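Local atomic coordinates of Mgp-operon protein 3 (Mycoplasma pneumoniae, PDB entry 6RJ1), a protein that probably serves in cell adhesion, as the P40/P90 partner of adhesin P1 on the mycoplasma surface, and appears to bind sugars. Residues V480-T491 with L704-T714. Sequence-based numbering, arbitrary orientation.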
ATOM      1  N   VAL A 480     -17.711  -1.857   3.861  1.00 61.50           N
ATOM      2  CA  VAL A 480     -18.820  -1.189   3.187  1.00 62.09           C
ATOM      3  C   VAL A 480     -19.988  -1.459   4.159  1.00 70.42           C
ATOM      4  O   VAL A 480     -20.508  -2.585   4.227  1.00 69.74           O
ATOM      5  CB  VAL A 480     -19.129  -1.645   1.733  1.00 64.63           C
ATOM      6  CG1 VAL A 480     -20.380  -0.938   1.205  1.00 64.36           C
ATOM      7  CG2 VAL A 480     -17.952  -1.396   0.803  1.00 63.69           C
ATOM      8  N   VAL A 481     -20.305  -0.464   4.990  1.00 69.83           N
ATOM      9  CA  VAL A 481     -21.340  -0.595   6.018  1.00 70.80           C
ATOM     10  C   VAL A 481     -22.463   0.405   5.815  1.00 77.99           C
ATOM     11  O   VAL A 481     -22.245   1.481   5.260  1.00 77.56           O
ATOM     12  CB  VAL A 481     -20.762  -0.531   7.468  1.00 74.38           C
ATOM     13  CG1 VAL A 481     -19.903  -1.744   7.782  1.00 74.11           C
ATOM     14  CG2 VAL A 481     -19.974   0.754   7.709  1.00 74.19           C
ATOM     15  N   GLY A 482     -23.653   0.039   6.271  1.00 77.24           N
ATOM     16  CA  GLY A 482     -24.813   0.916   6.224  1.00 78.04           C
ATOM     17  C   GLY A 482     -24.824   1.790   7.460  1.00 84.98           C
ATOM     18  O   GLY A 482     -24.421   1.348   8.544  1.00 85.11           O
ATOM     19  N   GLU A 483     -25.261   3.043   7.302  1.00 83.32           N
ATOM     20  CA  GLU A 483     -25.372   4.008   8.397  1.00 84.00           C
ATOM     21  C   GLU A 483     -26.388   3.476   9.430  1.00 90.54           C
ATOM     22  O   GLU A 483     -26.147   3.543  10.635  1.00 90.68           O
ATOM     23  CB  GLU A 483     -25.832   5.355   7.825  1.00 85.37           C
ATOM     24  CG  GLU A 483     -25.552   6.546   8.719  1.00 96.84           C
ATOM     25  CD  GLU A 483     -26.049   7.881   8.195  1.00116.74           C
ATOM     26  OE1 GLU A 483     -25.987   8.868   8.964  1.00109.46           O
ATOM     27  OE2 GLU A 483     -26.504   7.945   7.029  1.00109.11           O
ATOM     28  N   ASP A 484     -27.488   2.896   8.929  1.00 88.05           N
ATOM     29  CA  ASP A 484     -28.592   2.304   9.674  1.00 88.49           C
ATOM     30  C   ASP A 484     -28.206   1.038  10.462  1.00 92.31           C
ATOM     31  O   ASP A 484     -28.884   0.722  11.445  1.00 92.81           O
ATOM     32  CB  ASP A 484     -29.737   1.975   8.698  1.00 91.19           C
ATOM     33  CG  ASP A 484     -29.303   1.118   7.512  1.00109.73           C
ATOM     34  OD1 ASP A 484     -28.506   1.614   6.676  1.00110.66           O
ATOM     35  OD2 ASP A 484     -29.755  -0.048   7.422  1.00119.41           O
ATOM     36  N   GLN A 485     -27.165   0.289  10.003  1.00 87.03           N
ATOM     37  CA  GLN A 485     -26.692  -0.968  10.613  1.00 85.56           C
ATOM     38  C   GLN A 485     -26.044  -0.770  11.992  1.00 86.63           C
ATOM     39  O   GLN A 485     -25.546   0.313  12.287  1.00 86.39           O
ATOM     40  CB  GLN A 485     -25.696  -1.686   9.682  1.00 86.90           C
ATOM     41  CG  GLN A 485     -26.319  -2.373   8.464  1.00105.82           C
ATOM     42  CD  GLN A 485     -25.343  -3.267   7.710  1.00123.65           C
ATOM     43  OE1 GLN A 485     -24.154  -2.950   7.525  1.00116.75           O
ATOM     44  NE2 GLN A 485     -25.834  -4.409   7.236  1.00114.49           N
ATOM     45  N   GLU A 486     -26.047  -1.824  12.828  1.00 81.30           N
ATOM     46  CA  GLU A 486     -25.434  -1.829  14.163  1.00 80.38           C
ATOM     47  C   GLU A 486     -23.961  -2.225  14.045  1.00 82.20           C
ATOM     48  O   GLU A 486     -23.132  -1.803  14.855  1.00 82.49           O
ATOM     49  CB  GLU A 486     -26.153  -2.829  15.087  1.00 81.94           C
ATOM     50  CG  GLU A 486     -27.460  -2.324  15.678  1.00 95.79           C
ATOM     51  CD  GLU A 486     -27.346  -1.621  17.018  1.00121.64           C
ATOM     52  OE1 GLU A 486     -26.848  -0.472  17.053  1.00129.89           O
ATOM     53  OE2 GLU A 486     -27.779  -2.211  18.032  1.00114.64           O
ATOM     54  N   SER A 487     -23.656  -3.071  13.050  1.00 76.30           N
ATOM     55  CA  SER A 487     -22.328  -3.595  12.747  1.00 75.15           C
ATOM     56  C   SER A 487     -22.260  -4.023  11.273  1.00 76.40           C
ATOM     57  O   SER A 487     -23.283  -4.055  10.586  1.00 76.27           O
ATOM     58  CB  SER A 487     -21.986  -4.763  13.677  1.00 78.83           C
ATOM     59  OG  SER A 487     -21.893  -6.023  13.029  1.00 89.35           O
ATOM     60  N   GLY A 488     -21.058  -4.348  10.814  1.00 70.26           N
ATOM     61  CA  GLY A 488     -20.827  -4.799   9.452  1.00 68.83           C
ATOM     62  C   GLY A 488     -19.501  -5.501   9.302  1.00 69.44           C
ATOM     63  O   GLY A 488     -18.479  -4.990   9.765  1.00 69.96           O
ATOM     64  N   LYS A 489     -19.515  -6.687   8.671  1.00 63.02           N
ATOM     65  CA  LYS A 489     -18.323  -7.499   8.405  1.00 61.13           C
ATOM     66  C   LYS A 489     -17.560  -6.882   7.248  1.00 64.30           C
ATOM     67  O   LYS A 489     -18.163  -6.218   6.392  1.00 65.22           O
ATOM     68  CB  LYS A 489     -18.699  -8.942   8.045  1.00 62.27           C
ATOM     69  CG  LYS A 489     -19.244  -9.769   9.197  1.00 65.09           C
ATOM     70  CD  LYS A 489     -19.891 -11.042   8.688  1.00 70.26           C
ATOM     71  CE  LYS A 489     -20.504 -11.821   9.820  1.00 80.17           C
ATOM     72  NZ  LYS A 489     -20.974 -13.155   9.381  1.00 95.11           N
ATOM     73  N   ALA A 490     -16.231  -7.097   7.223  1.00 57.62           N
ATOM     74  CA  ALA A 490     -15.370  -6.603   6.159  1.00 55.64           C
ATOM     75  C   ALA A 490     -15.459  -7.513   4.935  1.00 58.53           C
ATOM     76  O   ALA A 490     -15.847  -8.689   5.041  1.00 57.60           O
ATOM     77  CB  ALA A 490     -13.936  -6.540   6.652  1.00 56.20           C
ATOM     78  N   THR A 491     -15.095  -6.963   3.772  1.00 55.02           N
ATOM     79  CA  THR A 491     -15.016  -7.675   2.496  1.00 54.94           C
ATOM     80  C   THR A 491     -13.540  -7.978   2.272  1.00 58.82           C
ATOM     81  O   THR A 491     -12.706  -7.092   2.437  1.00 57.48           O
ATOM     82  CB  THR A 491     -15.563  -6.809   1.344  1.00 62.53           C
ATOM     83  OG1 THR A 491     -16.817  -6.242   1.721  1.00 64.44           O
ATOM     84  CG2 THR A 491     -15.694  -7.582   0.029  1.00 56.82           C
ATOM     85  N   LEU A 704     -20.324  -1.139  -4.824  1.00 74.99           N
ATOM     86  CA  LEU A 704     -20.150  -1.060  -3.376  1.00 74.81           C
ATOM     87  C   LEU A 704     -21.145  -1.969  -2.665  1.00 78.33           C
ATOM     88  O   LEU A 704     -20.780  -2.610  -1.684  1.00 77.77           O
ATOM     89  CB  LEU A 704     -20.304   0.386  -2.877  1.00 74.88           C
ATOM     90  CG  LEU A 704     -19.125   1.326  -3.129  1.00 79.23           C
ATOM     91  CD1 LEU A 704     -19.514   2.762  -2.873  1.00 79.45           C
ATOM     92  CD2 LEU A 704     -17.905   0.948  -2.297  1.00 80.46           C
ATOM     93  N   LYS A 705     -22.392  -2.055  -3.184  1.00 75.29           N
ATOM     94  CA  LYS A 705     -23.461  -2.895  -2.635  1.00 75.37           C
ATOM     95  C   LYS A 705     -23.106  -4.371  -2.753  1.00 79.79           C
ATOM     96  O   LYS A 705     -23.451  -5.139  -1.857  1.00 80.20           O
ATOM     97  CB  LYS A 705     -24.789  -2.608  -3.327  1.00 78.44           C
ATOM     98  CG  LYS A 705     -26.009  -3.026  -2.518  1.00 99.45           C
ATOM     99  CD  LYS A 705     -27.270  -2.687  -3.261  1.00109.39           C
ATOM    100  CE  LYS A 705     -28.485  -3.251  -2.564  1.00120.74           C
ATOM    101  NZ  LYS A 705     -29.763  -2.678  -3.084  1.00127.81           N
ATOM    102  N   SER A 706     -22.393  -4.762  -3.840  1.00 75.28           N
ATOM    103  CA  SER A 706     -21.942  -6.130  -4.062  1.00 74.82           C
ATOM    104  C   SER A 706     -20.903  -6.521  -3.025  1.00 78.15           C
ATOM    105  O   SER A 706     -20.922  -7.657  -2.560  1.00 78.24           O
ATOM    106  CB  SER A 706     -21.380  -6.289  -5.467  1.00 79.06           C
ATOM    107  OG  SER A 706     -22.423  -6.126  -6.413  1.00 93.63           O
ATOM    108  N   ALA A 707     -20.029  -5.569  -2.633  1.00 73.86           N
ATOM    109  CA  ALA A 707     -18.995  -5.771  -1.624  1.00 73.22           C
ATOM    110  C   ALA A 707     -19.620  -5.955  -0.238  1.00 77.49           C
ATOM    111  O   ALA A 707     -19.138  -6.787   0.530  1.00 77.35           O
ATOM    112  CB  ALA A 707     -18.020  -4.606  -1.624  1.00 73.60           C
ATOM    113  N   ARG A 708     -20.714  -5.215   0.062  1.00 73.88           N
ATOM    114  CA  ARG A 708     -21.439  -5.327   1.332  1.00 73.91           C
ATOM    115  C   ARG A 708     -22.154  -6.679   1.396  1.00 80.80           C
ATOM    116  O   ARG A 708     -22.087  -7.353   2.424  1.00 80.48           O
ATOM    117  CB  ARG A 708     -22.422  -4.151   1.524  1.00 71.99           C
ATOM    118  CG  ARG A 708     -23.445  -4.362   2.640  1.00 80.31           C
ATOM    119  CD  ARG A 708     -23.691  -3.140   3.483  1.00 88.29           C
ATOM    120  NE  ARG A 708     -24.627  -2.211   2.857  1.00 99.49           N
ATOM    121  CZ  ARG A 708     -25.715  -1.737   3.452  1.00120.85           C
ATOM    122  NH1 ARG A 708     -26.023  -2.114   4.687  1.00109.80           N
ATOM    123  NH2 ARG A 708     -26.506  -0.883   2.816  1.00115.76           N
ATOM    124  N   GLU A 709     -22.813  -7.076   0.286  1.00 79.73           N
ATOM    125  CA  GLU A 709     -23.537  -8.340   0.156  1.00 80.24           C
ATOM    126  C   GLU A 709     -22.584  -9.526   0.263  1.00 85.06           C
ATOM    127  O   GLU A 709     -22.888 -10.481   0.980  1.00 85.31           O
ATOM    128  CB  GLU A 709     -24.348  -8.381  -1.149  1.00 81.94           C
ATOM    129  CG  GLU A 709     -25.630  -7.562  -1.085  1.00 96.87           C
ATOM    130  CD  GLU A 709     -26.381  -7.315  -2.385  1.00126.08           C
ATOM    131  OE1 GLU A 709     -25.903  -7.755  -3.458  1.00123.29           O
ATOM    132  OE2 GLU A 709     -27.456  -6.670  -2.326  1.00120.24           O
ATOM    133  N   ASN A 710     -21.414  -9.443  -0.402  1.00 81.73           N
ATOM    134  CA  ASN A 710     -20.358 -10.464  -0.361  1.00 81.31           C
ATOM    135  C   ASN A 710     -19.812 -10.637   1.066  1.00 86.37           C
ATOM    136  O   ASN A 710     -19.484 -11.758   1.451  1.00 86.86           O
ATOM    137  CB  ASN A 710     -19.237 -10.107  -1.336  1.00 77.83           C
ATOM    138  CG  ASN A 710     -18.058 -11.037  -1.342  1.00 90.30           C
ATOM    139  OD1 ASN A 710     -18.042 -12.061  -2.015  1.00 83.64           O
ATOM    140  ND2 ASN A 710     -17.021 -10.675  -0.638  1.00 81.79           N
ATOM    141  N   ALA A 711     -19.731  -9.540   1.841  1.00 83.07           N
ATOM    142  CA  ALA A 711     -19.256  -9.557   3.225  1.00 83.66           C
ATOM    143  C   ALA A 711     -20.279 -10.202   4.173  1.00 90.03           C
ATOM    144  O   ALA A 711     -19.892 -10.936   5.086  1.00 89.13           O
ATOM    145  CB  ALA A 711     -18.943  -8.142   3.681  1.00 84.35           C
ATOM    146  N   GLN A 712     -21.581  -9.932   3.947  1.00 89.29           N
ATOM    147  CA  GLN A 712     -22.698 -10.408   4.767  1.00 90.54           C
ATOM    148  C   GLN A 712     -23.058 -11.880   4.545  1.00 98.10           C
ATOM    149  O   GLN A 712     -23.783 -12.450   5.365  1.00 97.68           O
ATOM    150  CB  GLN A 712     -23.931  -9.500   4.586  1.00 92.04           C
ATOM    151  CG  GLN A 712     -24.180  -8.529   5.758  1.00114.62           C
ATOM    152  CD  GLN A 712     -23.041  -7.565   6.077  1.00133.08           C
ATOM    153  OE1 GLN A 712     -22.378  -7.669   7.119  1.00125.99           O
ATOM    154  NE2 GLN A 712     -22.801  -6.594   5.204  1.00124.98           N
ATOM    155  N   SER A 713     -22.532 -12.500   3.471  1.00 97.45           N
ATOM    156  CA  SER A 713     -22.756 -13.908   3.143  1.00 98.29           C
ATOM    157  C   SER A 713     -22.028 -14.804   4.151  1.00104.74           C
ATOM    158  O   SER A 713     -20.832 -14.611   4.408  1.00103.51           O
ATOM    159  CB  SER A 713     -22.290 -14.208   1.721  1.00102.41           C
ATOM    160  OG  SER A 713     -22.627 -15.529   1.335  1.00113.11           O
ATOM    161  N   THR A 714     -22.773 -15.765   4.737  1.00104.20           N
ATOM    162  CA  THR A 714     -22.284 -16.713   5.741  1.00105.00           C
ATOM    163  C   THR A 714     -22.070 -18.092   5.144  1.00112.01           C
ATOM    164  O   THR A 714     -23.017 -18.863   5.012  1.00111.12           O
ATOM    165  CB  THR A 714     -23.179 -16.724   6.994  1.00110.64           C
ATOM    166  OG1 THR A 714     -24.559 -16.697   6.615  1.00105.71           O
ATOM    167  CG2 THR A 714     -22.874 -15.572   7.930  1.00109.91           C
TER
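Thr491 meets the helix at a carbonyl that is already in use: its OG1 donates to Ala707 O over 2.7 Å, while Ala711 N supplies the ordinary helical bond to the same oxygen. The two donors arrive from opposite faces of the carbonyl plane, the hydroxyl standing 57° out of it. With chi1 at -48°, OG1 lies beside the backbone N and CG2 turns away from that N, its methyl reaching Ala707 O and Asn710. Ala711, one turn on, places CB next to the carbonyl oxygens of Lys489 and Ala490.

On the neighbouring strand Val480 points at the helix and meets it with both methyls, its side chain crossing those of Leu704 and Arg708 at about a right angle. CG2 sits 3.9 Å from Leu704 CD2 and also touches Ala707 CB, whereas CG1 rests on Leu704 O and Arg708 CB. The contact illustrates how a helix can lie across a beta-hairpin: strands 477-482 and 487-492 are antiparallel neighbours in a mixed sheet, and helix 704-712 crosses strand 480-482 almost perpendicularly, at -88°, the axes 7.8 Å apart.

Toward the turn of the hairpin, Arg708 bends at chi2 and chi3, laying its CD 3.3 Å from Val480 O. One guanidinium face then looks onto Gly482 N, and the Gln485 amide stands at the edge, nearly perpendicular to the guanidinium plane, with CD 3.3 Å from Arg708 NH1. Gln485 is itself tethered by Gly482 N, which donates to OE1 almost straight. A weak bond from Arg708 NE to Gln464 ties the arginine to the next strand of the sheet.

The side chain of Gln712 starts away from the hairpin, but its end comes back, bringing OE1 to Lys489 N in a weak bond of 3.4 Å. The extended Lys489 chain runs past Ala711 O and brings NZ up to the Thr714 methyl.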